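Local coordinates for protein 4-hydroxybenzoyl-CoA thioesterase (Staphylococcus aureus, PDB 6FDG) that probably hydrolyses acyl-CoA thioesters, apparently DHNA-CoA in the vitamin K2 pathway, as a tetrameric hotdog-fold member of the 4-hydroxybenzoyl-CoA thioesterase family, at residues M1-E9 and L139-I148; I68-W79 and Y90-K98. All coordinates share one frame; numbering follows the deposited sequence.

Contact 1. Residues M1-E9 and L139-I148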
loop_
_atom_site.group_PDB
_atom_site.type_symbol
_atom_site.label_atom_id
_atom_site.label_comp_id
_atom_site.label_asym_id
_atom_site.label_seq_id
_atom_site.Cartn_x
_atom_site.Cartn_y
_atom_site.Cartn_z
ATOM N N MET A 1 -7.043 5.839 -31.887
ATOM C CA MET A 1 -7.519 4.746 -31.057
ATOM C C MET A 1 -8.798 5.146 -30.303
ATOM O O MET A 1 -9.130 6.348 -30.145
ATOM C CB MET A 1 -6.489 4.376 -30.023
ATOM C CG MET A 1 -5.070 4.069 -30.380
ATOM S SD MET A 1 -5.043 2.672 -31.495
ATOM C CE MET A 1 -3.346 2.675 -32.008
ATOM N N ILE A 2 -9.556 4.134 -29.904
ATOM C CA ILE A 2 -10.640 4.225 -28.987
ATOM C C ILE A 2 -10.069 4.336 -27.576
ATOM O O ILE A 2 -9.270 3.428 -27.189
ATOM C CB ILE A 2 -11.564 2.999 -29.081
ATOM C CG1 ILE A 2 -12.239 2.785 -30.475
ATOM C CG2 ILE A 2 -12.582 3.007 -27.977
ATOM C CD1 ILE A 2 -12.406 3.942 -31.298
ATOM N N TYR A 3 -10.348 5.328 -26.811
ATOM C CA TYR A 3 -9.720 5.521 -25.511
ATOM C C TYR A 3 -10.610 6.067 -24.499
ATOM O O TYR A 3 -11.683 6.666 -24.823
ATOM C CB TYR A 3 -8.502 6.405 -25.638
ATOM C CG TYR A 3 -8.769 7.918 -26.006
ATOM C CD1 TYR A 3 -8.990 8.853 -25.081
ATOM C CD2 TYR A 3 -8.892 8.301 -27.354
ATOM C CE1 TYR A 3 -9.300 10.247 -25.397
ATOM C CE2 TYR A 3 -9.201 9.632 -27.717
ATOM C CZ TYR A 3 -9.436 10.512 -26.710
ATOM O OH TYR A 3 -9.693 11.898 -26.970
ATOM N N SER A 4 -10.360 5.903 -23.195
ATOM C CA SER A 4 -11.024 6.515 -22.103
ATOM C C SER A 4 -10.064 7.555 -21.441
ATOM O O SER A 4 -8.845 7.463 -21.585
ATOM C CB SER A 4 -11.534 5.507 -21.069
ATOM O OG SER A 4 -10.434 4.768 -20.592
ATOM N N ILE A 5 -10.678 8.507 -20.708
ATOM C CA ILE A 5 -9.957 9.404 -19.811
ATOM C C ILE A 5 -10.482 9.276 -18.461
ATOM O O ILE A 5 -11.712 9.357 -18.214
ATOM C CB ILE A 5 -10.101 10.932 -20.258
ATOM C CG1 ILE A 5 -9.546 11.091 -21.636
ATOM C CG2 ILE A 5 -9.433 11.845 -19.176
ATOM C CD1 ILE A 5 -8.098 11.036 -21.787
ATOM N N THR A 6 -9.591 8.969 -17.484
ATOM C CA THR A 6 -9.945 8.841 -16.116
ATOM C C THR A 6 -9.263 9.883 -15.283
ATOM O O THR A 6 -8.011 9.995 -15.320
ATOM C CB THR A 6 -9.509 7.444 -15.602
ATOM O OG1 THR A 6 -9.978 6.413 -16.465
ATOM C CG2 THR A 6 -9.962 7.181 -14.174
ATOM N N GLU A 7 -9.974 10.586 -14.424
ATOM C CA GLU A 7 -9.350 11.574 -13.527
ATOM C C GLU A 7 -9.081 10.881 -12.187
ATOM O O GLU A 7 -9.952 10.205 -11.623
ATOM C CB GLU A 7 -10.308 12.747 -13.308
ATOM C CG GLU A 7 -10.567 13.528 -14.602
ATOM C CD GLU A 7 -11.331 14.838 -14.302
ATOM O OE1 GLU A 7 -10.730 15.719 -13.653
ATOM O OE2 GLU A 7 -12.524 14.944 -14.666
ATOM N N ILE A 8 -7.879 11.106 -11.666
ATOM C CA ILE A 8 -7.446 10.600 -10.391
ATOM C C ILE A 8 -6.853 11.756 -9.579
ATOM O O ILE A 8 -6.032 12.507 -10.091
ATOM C CB ILE A 8 -6.400 9.467 -10.578
ATOM C CG1 ILE A 8 -7.005 8.322 -11.420
ATOM C CG2 ILE A 8 -5.840 9.032 -9.219
ATOM C CD1 ILE A 8 -6.034 7.165 -11.627
ATOM N N GLU A 9 -7.243 11.863 -8.337
ATOM C CA GLU A 9 -6.639 12.880 -7.454
ATOM C C GLU A 9 -5.657 12.161 -6.544
ATOM O O GLU A 9 -6.036 11.244 -5.817
ATOM C CB GLU A 9 -7.733 13.546 -6.620
ATOM C CG GLU A 9 -7.166 14.582 -5.671
ATOM C CD GLU A 9 -8.035 15.813 -5.539
ATOM O OE1 GLU A 9 -9.266 15.681 -5.398
ATOM O OE2 GLU A 9 -7.485 16.933 -5.640
ATOM N N LEU A 139 -11.637 -1.065 -35.244
ATOM C CA LEU A 139 -11.693 0.434 -35.345
ATOM C C LEU A 139 -10.307 1.032 -35.132
ATOM O O LEU A 139 -9.852 1.984 -35.780
ATOM C CB LEU A 139 -12.699 0.995 -34.402
ATOM C CG LEU A 139 -14.156 0.659 -34.663
ATOM C CD1 LEU A 139 -15.078 1.072 -33.545
ATOM C CD2 LEU A 139 -14.592 1.240 -36.075
ATOM N N ASN A 140 -9.583 0.496 -34.101
ATOM C CA ASN A 140 -8.229 0.947 -33.809
ATOM C C ASN A 140 -7.341 0.703 -35.022
ATOM O O ASN A 140 -6.563 1.603 -35.427
ATOM C CB ASN A 140 -7.625 0.222 -32.551
ATOM C CG ASN A 140 -8.185 0.719 -31.307
ATOM O OD1 ASN A 140 -8.813 1.755 -31.245
ATOM N ND2 ASN A 140 -8.051 -0.037 -30.233
ATOM N N ASN A 141 -7.439 -0.447 -35.691
ATOM C CA ASN A 141 -6.611 -0.735 -36.899
ATOM C C ASN A 141 -6.931 0.210 -38.043
ATOM O O ASN A 141 -5.988 0.479 -38.807
ATOM C CB ASN A 141 -6.872 -2.148 -37.347
ATOM C CG ASN A 141 -6.291 -3.187 -36.403
ATOM O OD1 ASN A 141 -5.405 -2.871 -35.612
ATOM N ND2 ASN A 141 -6.794 -4.435 -36.491
ATOM N N GLU A 142 -8.160 0.689 -38.069
ATOM C CA GLU A 142 -8.599 1.735 -39.121
ATOM C C GLU A 142 -8.238 3.145 -38.756
ATOM O O GLU A 142 -8.437 4.033 -39.557
ATOM C CB GLU A 142 -10.099 1.638 -39.314
ATOM C CG GLU A 142 -10.509 0.287 -39.853
ATOM C CD GLU A 142 -11.964 -0.062 -39.763
ATOM O OE1 GLU A 142 -12.812 0.790 -39.416
ATOM O OE2 GLU A 142 -12.256 -1.258 -39.993
ATOM N N GLY A 143 -7.704 3.382 -37.567
ATOM C CA GLY A 143 -7.254 4.660 -37.120
ATOM C C GLY A 143 -8.333 5.543 -36.651
ATOM O O GLY A 143 -8.087 6.771 -36.481
ATOM N N LYS A 144 -9.472 5.015 -36.258
ATOM C CA LYS A 144 -10.486 5.769 -35.575
ATOM C C LYS A 144 -10.020 6.351 -34.254
ATOM O O LYS A 144 -9.205 5.674 -33.552
ATOM C CB LYS A 144 -11.728 4.947 -35.245
ATOM C CG LYS A 144 -12.873 4.882 -36.212
ATOM C CD LYS A 144 -12.430 4.193 -37.433
ATOM C CE LYS A 144 -13.550 4.282 -38.478
ATOM N NZ LYS A 144 -13.074 3.496 -39.629
ATOM N N ILE A 145 -10.397 7.581 -33.923
ATOM C CA ILE A 145 -10.050 8.295 -32.741
ATOM C C ILE A 145 -11.333 8.651 -32.049
ATOM O O ILE A 145 -12.156 9.547 -32.497
ATOM C CB ILE A 145 -9.191 9.571 -32.970
ATOM C CG1 ILE A 145 -7.953 9.153 -33.743
ATOM C CG2 ILE A 145 -8.935 10.259 -31.622
ATOM C CD1 ILE A 145 -7.052 10.267 -34.256
ATOM N N VAL A 146 -11.712 8.064 -30.931
ATOM C CA VAL A 146 -12.912 8.312 -30.203
ATOM C C VAL A 146 -12.713 8.260 -28.679
ATOM O O VAL A 146 -12.102 7.178 -28.242
ATOM C CB VAL A 146 -13.996 7.196 -30.590
ATOM C CG1 VAL A 146 -15.301 7.387 -29.844
ATOM C CG2 VAL A 146 -14.173 7.125 -32.100
ATOM N N GLU A 147 -13.190 9.146 -27.863
ATOM C CA GLU A 147 -13.222 8.991 -26.434
ATOM C C GLU A 147 -14.455 8.349 -26.038
ATOM O O GLU A 147 -15.598 8.957 -26.247
ATOM C CB GLU A 147 -13.070 10.280 -25.670
ATOM C CG GLU A 147 -12.919 10.180 -24.158
ATOM C CD GLU A 147 -13.157 11.386 -23.228
ATOM O OE1 GLU A 147 -13.360 12.471 -23.719
ATOM O OE2 GLU A 147 -13.288 11.290 -21.963
ATOM N N ILE A 148 -14.450 7.163 -25.441
ATOM C CA ILE A 148 -15.655 6.571 -24.900
ATOM C C ILE A 148 -15.970 7.140 -23.603
ATOM O O ILE A 148 -15.115 7.513 -22.780
ATOM C CB ILE A 148 -15.540 5.018 -24.838
ATOM C CG1 ILE A 148 -14.320 4.567 -23.969
ATOM C CG2 ILE A 148 -15.477 4.479 -26.275
ATOM C CD1 ILE A 148 -14.308 3.053 -23.729
HETATM O O HOH W 1 -8.920 0.754 -27.388
HETATM O O HOH W 2 -10.268 13.595 -24.848
HETATM O O HOH W 3 -13.604 8.860 -20.908
#
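Ile2 and Tyr3 pair in parallel with Val146 and Glu147, so a short C-terminal strand borders the hotdog sheet along its N-terminal strand. Tyr3 is gripped through both backbone polar groups: its N donates to Val146 O at 2.9 Å, and its O accepts from Ile148 N. Met1 O receives Val146 N from above the carbonyl plane.

The dry, packed part is the face carrying Ile2 and Val146. The buried Ile2 splits its branches between two neighbours: CD1 lies alongside Val146, 3.7 Å from its CB, while CG2 meets CG2 of Ile148 at about a right angle. A chi1 of -61° sets CG1 of Ile2 beside its backbone N, and an unusually small chi2 of -25° then carries CD1 to Val146. Ser154 packs against both Val146 and Ile148, and Lys40 of helix 26-41 also reaches Ile148. At the start of the strand, helix 127-141 ends in a Schellman motif at Gly143, and Asn140 turns its amide to Ile2. Asn140 OD1 accepts Ile2 N at 2.8 Å in a nearly straight bond (169°), while a water joins Asn140 ND2 to Ile2 O.

The other face is looser and wetter. Glu147 lays its backbone and CB over one face of the Tyr3 ring, CB standing 4.2 Å from the ring centroid in an off-centre CH-pi contact, and its carboxylate plane runs nearly parallel to the ring plane. Ile145 CG2 comes to the ring's edge, and Lys77 adds a cation-pi contact. Met1, at the exposed end, brings SD across the Asn140 amide, 3.7 Å from its CG. Beside the Glu147 carboxylate, a water accepts from Ile5 N at 3.0 Å.

Contact 2. Residues I68-W79 and Y90-K98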
loop_
_atom_site.group_PDB
_atom_site.type_symbol
_atom_site.label_atom_id
_atom_site.label_comp_id
_atom_site.label_asym_id
_atom_site.label_seq_id
_atom_site.Cartn_x
_atom_site.Cartn_y
_atom_site.Cartn_z
ATOM N N ILE A 68 5.466 13.258 -10.378
ATOM C CA ILE A 68 4.174 13.814 -9.981
ATOM C C ILE A 68 4.285 14.196 -8.518
ATOM O O ILE A 68 4.534 13.330 -7.618
ATOM C CB ILE A 68 2.987 12.852 -10.327
ATOM C CG1 ILE A 68 3.003 12.579 -11.851
ATOM C CG2 ILE A 68 1.675 13.339 -9.865
ATOM C CD1 ILE A 68 2.000 11.550 -12.338
ATOM N N PHE A 69 4.300 15.549 -8.266
ATOM C CA PHE A 69 4.396 16.068 -6.897
ATOM C C PHE A 69 3.009 16.226 -6.363
ATOM O O PHE A 69 2.102 16.758 -6.992
ATOM C CB PHE A 69 5.089 17.385 -6.907
ATOM C CG PHE A 69 6.599 17.302 -7.241
ATOM C CD1 PHE A 69 6.985 17.337 -8.553
ATOM C CD2 PHE A 69 7.527 17.217 -6.233
ATOM C CE1 PHE A 69 8.323 17.253 -8.889
ATOM C CE2 PHE A 69 8.915 17.180 -6.525
ATOM C CZ PHE A 69 9.272 17.159 -7.874
ATOM N N TYR A 70 2.746 15.692 -5.180
ATOM C CA TYR A 70 1.501 15.823 -4.494
ATOM C C TYR A 70 1.336 17.391 -3.928
ATOM O O TYR A 70 2.344 17.953 -3.517
ATOM C CB TYR A 70 1.574 14.914 -3.272
ATOM C CG TYR A 70 0.397 15.121 -2.369
ATOM C CD1 TYR A 70 -0.787 14.485 -2.566
ATOM C CD2 TYR A 70 0.428 16.139 -1.358
ATOM C CE1 TYR A 70 -1.899 14.767 -1.816
ATOM C CE2 TYR A 70 -0.670 16.384 -0.574
ATOM C CZ TYR A 70 -1.819 15.567 -0.796
ATOM O OH TYR A 70 -2.891 15.879 -0.049
ATOM N N PRO A 71 0.157 17.899 -3.915
ATOM C CA PRO A 71 -1.098 17.446 -4.430
ATOM C C PRO A 71 -1.128 17.470 -6.008
ATOM O O PRO A 71 -0.393 18.283 -6.649
ATOM C CB PRO A 71 -2.131 18.338 -3.813
ATOM C CG PRO A 71 -1.405 19.609 -3.729
ATOM C CD PRO A 71 0.036 19.302 -3.424
ATOM N N GLU A 72 -2.000 16.698 -6.644
ATOM C CA GLU A 72 -2.163 16.765 -8.103
ATOM C C GLU A 72 -3.380 16.067 -8.538
ATOM O O GLU A 72 -3.631 14.898 -8.105
ATOM C CB GLU A 72 -0.985 16.054 -8.812
ATOM C CG GLU A 72 -0.712 16.357 -10.271
ATOM C CD GLU A 72 0.273 17.491 -10.526
ATOM O OE1 GLU A 72 0.966 17.931 -9.647
ATOM O OE2 GLU A 72 0.336 17.963 -11.639
ATOM N N LYS A 73 -4.133 16.618 -9.489
ATOM C CA LYS A 73 -5.212 15.941 -10.215
ATOM C C LYS A 73 -4.672 15.564 -11.547
ATOM O O LYS A 73 -4.096 16.390 -12.336
ATOM C CB LYS A 73 -6.321 16.963 -10.472
ATOM C CG LYS A 73 -6.754 17.421 -9.130
ATOM C CD LYS A 73 -7.829 18.500 -9.159
ATOM C CE LYS A 73 -9.170 17.897 -8.800
ATOM N NZ LYS A 73 -9.380 18.019 -7.342
ATOM N N VAL A 74 -4.625 14.294 -11.881
ATOM C CA VAL A 74 -4.109 13.798 -13.154
ATOM C C VAL A 74 -5.189 13.205 -14.046
ATOM O O VAL A 74 -6.292 12.865 -13.549
ATOM C CB VAL A 74 -2.987 12.753 -12.924
ATOM C CG1 VAL A 74 -1.843 13.230 -12.090
ATOM C CG2 VAL A 74 -3.538 11.425 -12.367
ATOM N N LYS A 75 -4.894 13.078 -15.344
ATOM C CA LYS A 75 -5.801 12.429 -16.260
ATOM C C LYS A 75 -5.059 11.309 -16.894
ATOM O O LYS A 75 -3.915 11.411 -17.319
ATOM C CB LYS A 75 -6.265 13.416 -17.350
ATOM C CG LYS A 75 -7.121 14.561 -16.748
ATOM C CD LYS A 75 -7.531 15.638 -17.748
ATOM C CE LYS A 75 -8.137 16.774 -16.896
ATOM N NZ LYS A 75 -9.194 16.273 -15.924
ATOM N N VAL A 76 -5.677 10.113 -16.876
ATOM C CA VAL A 76 -5.102 8.879 -17.419
ATOM C C VAL A 76 -5.824 8.502 -18.696
ATOM O O VAL A 76 -7.039 8.324 -18.617
ATOM C CB VAL A 76 -5.090 7.703 -16.429
ATOM C CG1 VAL A 76 -4.331 6.577 -17.075
ATOM C CG2 VAL A 76 -4.530 8.120 -15.096
ATOM N N LYS A 77 -5.156 8.436 -19.799
ATOM C CA LYS A 77 -5.680 8.035 -21.117
ATOM C C LYS A 77 -5.360 6.553 -21.243
ATOM O O LYS A 77 -4.189 6.172 -21.139
ATOM C CB LYS A 77 -5.059 8.862 -22.239
ATOM C CG LYS A 77 -5.530 8.471 -23.627
ATOM C CD LYS A 77 -4.886 9.432 -24.653
ATOM C CE LYS A 77 -5.417 9.193 -26.039
ATOM N NZ LYS A 77 -4.745 10.148 -27.008
ATOM N N THR A 78 -6.359 5.712 -21.534
ATOM C CA THR A 78 -6.267 4.252 -21.664
ATOM C C THR A 78 -6.765 3.768 -22.955
ATOM O O THR A 78 -7.874 4.214 -23.336
ATOM C CB THR A 78 -7.046 3.596 -20.542
ATOM O OG1 THR A 78 -6.645 4.048 -19.279
ATOM C CG2 THR A 78 -6.861 2.057 -20.574
ATOM N N TRP A 79 -6.090 2.861 -23.578
ATOM C CA TRP A 79 -6.626 2.202 -24.808
ATOM C C TRP A 79 -6.071 0.798 -24.878
ATOM O O TRP A 79 -5.171 0.391 -24.095
ATOM C CB TRP A 79 -6.252 2.935 -26.118
ATOM C CG TRP A 79 -4.863 3.011 -26.455
ATOM C CD1 TRP A 79 -4.212 2.219 -27.374
ATOM C CD2 TRP A 79 -3.878 3.963 -26.024
ATOM N NE1 TRP A 79 -2.893 2.595 -27.493
ATOM C CE2 TRP A 79 -2.685 3.658 -26.674
ATOM C CE3 TRP A 79 -3.896 5.026 -25.089
ATOM C CZ2 TRP A 79 -1.501 4.467 -26.508
ATOM C CZ3 TRP A 79 -2.747 5.704 -24.896
ATOM C CH2 TRP A 79 -1.620 5.426 -25.588
ATOM N N TYR A 90 -3.117 -3.303 -22.677
ATOM C CA TYR A 90 -3.586 -1.928 -22.491
ATOM C C TYR A 90 -2.391 -1.037 -22.465
ATOM O O TYR A 90 -1.331 -1.379 -21.872
ATOM C CB TYR A 90 -4.358 -1.773 -21.204
ATOM C CG TYR A 90 -5.626 -2.553 -21.063
ATOM C CD1 TYR A 90 -5.649 -3.904 -20.853
ATOM C CD2 TYR A 90 -6.853 -1.898 -21.253
ATOM C CE1 TYR A 90 -6.866 -4.605 -20.761
ATOM C CE2 TYR A 90 -8.085 -2.598 -21.140
ATOM C CZ TYR A 90 -8.007 -3.893 -20.931
ATOM O OH TYR A 90 -9.241 -4.633 -20.816
ATOM N N LYS A 91 -2.507 0.156 -23.038
ATOM C CA LYS A 91 -1.502 1.219 -22.918
ATOM C C LYS A 91 -2.140 2.402 -22.263
ATOM O O LYS A 91 -3.350 2.671 -22.327
ATOM C CB LYS A 91 -0.924 1.595 -24.302
ATOM C CG LYS A 91 0.115 0.594 -24.767
ATOM C CD LYS A 91 0.705 0.895 -26.139
ATOM C CE LYS A 91 1.488 2.169 -26.075
ATOM N NZ LYS A 91 2.632 2.004 -27.105
ATOM N N TYR A 92 -1.256 3.175 -21.595
ATOM C CA TYR A 92 -1.660 4.325 -20.816
ATOM C C TYR A 92 -0.753 5.520 -21.004
ATOM O O TYR A 92 0.470 5.397 -21.243
ATOM C CB TYR A 92 -1.552 4.047 -19.303
ATOM C CG TYR A 92 -2.238 2.731 -18.914
ATOM C CD1 TYR A 92 -1.481 1.532 -18.951
ATOM C CD2 TYR A 92 -3.517 2.688 -18.466
ATOM C CE1 TYR A 92 -2.079 0.304 -18.658
ATOM C CE2 TYR A 92 -4.119 1.445 -18.119
ATOM C CZ TYR A 92 -3.364 0.297 -18.168
ATOM O OH TYR A 92 -3.958 -0.947 -17.775
ATOM N N GLU A 93 -1.347 6.683 -20.860
ATOM C CA GLU A 93 -0.586 7.985 -20.745
ATOM C C GLU A 93 -1.162 8.714 -19.578
ATOM O O GLU A 93 -2.382 8.816 -19.442
ATOM C CB GLU A 93 -0.762 8.850 -22.031
ATOM C CG GLU A 93 -0.105 8.277 -23.218
ATOM C CD GLU A 93 -0.363 9.028 -24.549
ATOM O OE1 GLU A 93 -1.340 9.742 -24.607
ATOM O OE2 GLU A 93 0.389 8.685 -25.450
ATOM N N ILE A 94 -0.310 9.288 -18.723
ATOM C CA ILE A 94 -0.763 10.095 -17.604
ATOM C C ILE A 94 -0.326 11.556 -17.804
ATOM O O ILE A 94 0.870 11.820 -18.073
ATOM C CB ILE A 94 -0.206 9.659 -16.269
ATOM C CG1 ILE A 94 -0.548 8.154 -16.014
ATOM C CG2 ILE A 94 -0.709 10.543 -15.160
ATOM C CD1 ILE A 94 -0.051 7.653 -14.694
ATOM N N PHE A 95 -1.321 12.446 -17.791
ATOM C CA PHE A 95 -1.059 13.913 -17.892
ATOM C C PHE A 95 -1.260 14.497 -16.571
ATOM O O PHE A 95 -2.208 14.271 -15.806
ATOM C CB PHE A 95 -2.032 14.471 -18.956
ATOM C CG PHE A 95 -1.853 13.898 -20.326
ATOM C CD1 PHE A 95 -0.933 14.446 -21.262
ATOM C CD2 PHE A 95 -2.565 12.750 -20.720
ATOM C CE1 PHE A 95 -0.693 13.874 -22.521
ATOM C CE2 PHE A 95 -2.331 12.199 -21.983
ATOM C CZ PHE A 95 -1.424 12.731 -22.875
ATOM N N ASN A 96 -0.337 15.458 -16.264
ATOM C CA ASN A 96 -0.444 16.221 -15.046
ATOM C C ASN A 96 -1.439 17.373 -15.198
ATOM O O ASN A 96 -1.984 17.590 -16.236
ATOM C CB ASN A 96 0.939 16.549 -14.500
ATOM C CG ASN A 96 1.651 17.694 -15.220
ATOM O OD1 ASN A 96 1.029 18.311 -16.107
ATOM N ND2 ASN A 96 2.933 17.775 -15.041
ATOM N N GLU A 97 -1.554 18.183 -14.120
ATOM C CA GLU A 97 -2.557 19.270 -14.077
ATOM C C GLU A 97 -2.225 20.398 -15.087
ATOM O O GLU A 97 -3.114 21.146 -15.641
ATOM C CB GLU A 97 -2.536 19.828 -12.623
ATOM C CG GLU A 97 -3.835 19.776 -11.998
ATOM C CD GLU A 97 -3.799 20.346 -10.603
ATOM O OE1 GLU A 97 -3.841 21.584 -10.424
ATOM O OE2 GLU A 97 -3.775 19.558 -9.658
ATOM N N LYS A 98 -0.962 20.482 -15.421
ATOM C CA LYS A 98 -0.528 21.415 -16.458
ATOM C C LYS A 98 -0.698 20.896 -17.873
ATOM O O LYS A 98 -0.329 21.523 -18.862
ATOM C CB LYS A 98 0.870 21.822 -16.258
ATOM C CG LYS A 98 1.084 22.514 -14.961
ATOM C CD LYS A 98 2.516 23.063 -14.930
ATOM C CE LYS A 98 3.061 23.287 -13.538
ATOM N NZ LYS A 98 2.302 24.309 -12.754
HETATM O O HOH W 4 -1.802 9.024 -27.437
#
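The beta hairpin of strands 73-83 and 88-95 brings Lys75, Lys77 and Trp79 into hydrogen-bonded pairs with Phe95, Glu93 and Lys91. Each pair closes with two backbone bonds, such as Phe95 N to Lys75 O at 2.8 Å.

On the face with Trp79, CB of Lys91 stands over the indole, 3.9 Å from the centroid of its six-membered ring, in a CH-pi contact. The Trp79 ring is swung there by a chi1 of 64°, which sets CG between the backbone N and carbonyl carbon; NE1 hydrogen-bonds to Glu81. Glu93 OE2 reaches the ring edge at CH2, and the extended Lys77 runs alongside Glu93. Their charged ends stay 4.2 Å apart between Lys77 NZ and Glu93 OE1, too far for a salt bridge; a water accepts from Lys77 NZ and donates weakly to Glu93 OE1.

These are central strands of the hotdog sheet, whose opposite face wraps helix 26-41. Toward that helix, Val76 and Ile94 lie side by side, as do Thr78 and Tyr92, with Ala33 touching Val76 and Thr78. Tyr92 stacks on Phe30.

Where the strands begin and end, two carboxylates each accept a backbone N-H from the other segment. Glu72 OE2 takes Glu97 N at 3.1 Å, nearly straight at 174°, and Glu97 OE2 takes Lys73 N at 3.0 Å through its anti lone pair.

The two contacts lie about 14 Å apart, centre to centre, in one continuous sheet. Strand 2-9 links them: it pairs in parallel with 146-147 in contact 1 and antiparallel with strand 73-83, which is the first arm of the hairpin of contact 2. Along the chain contact 2 falls wholly between the two segments of contact 1, so the first residues and those near the end bracket the hairpin. Salt bridges from Glu7 to Lys75 and Glu9 to Lys73 tie the strands, and Thr78 O packs on Tyr3 CB. The sheet therefore joins the N-terminus and a strand near the C-terminus to the central hotdog strands, with helix 26-41 lying against it at both contacts.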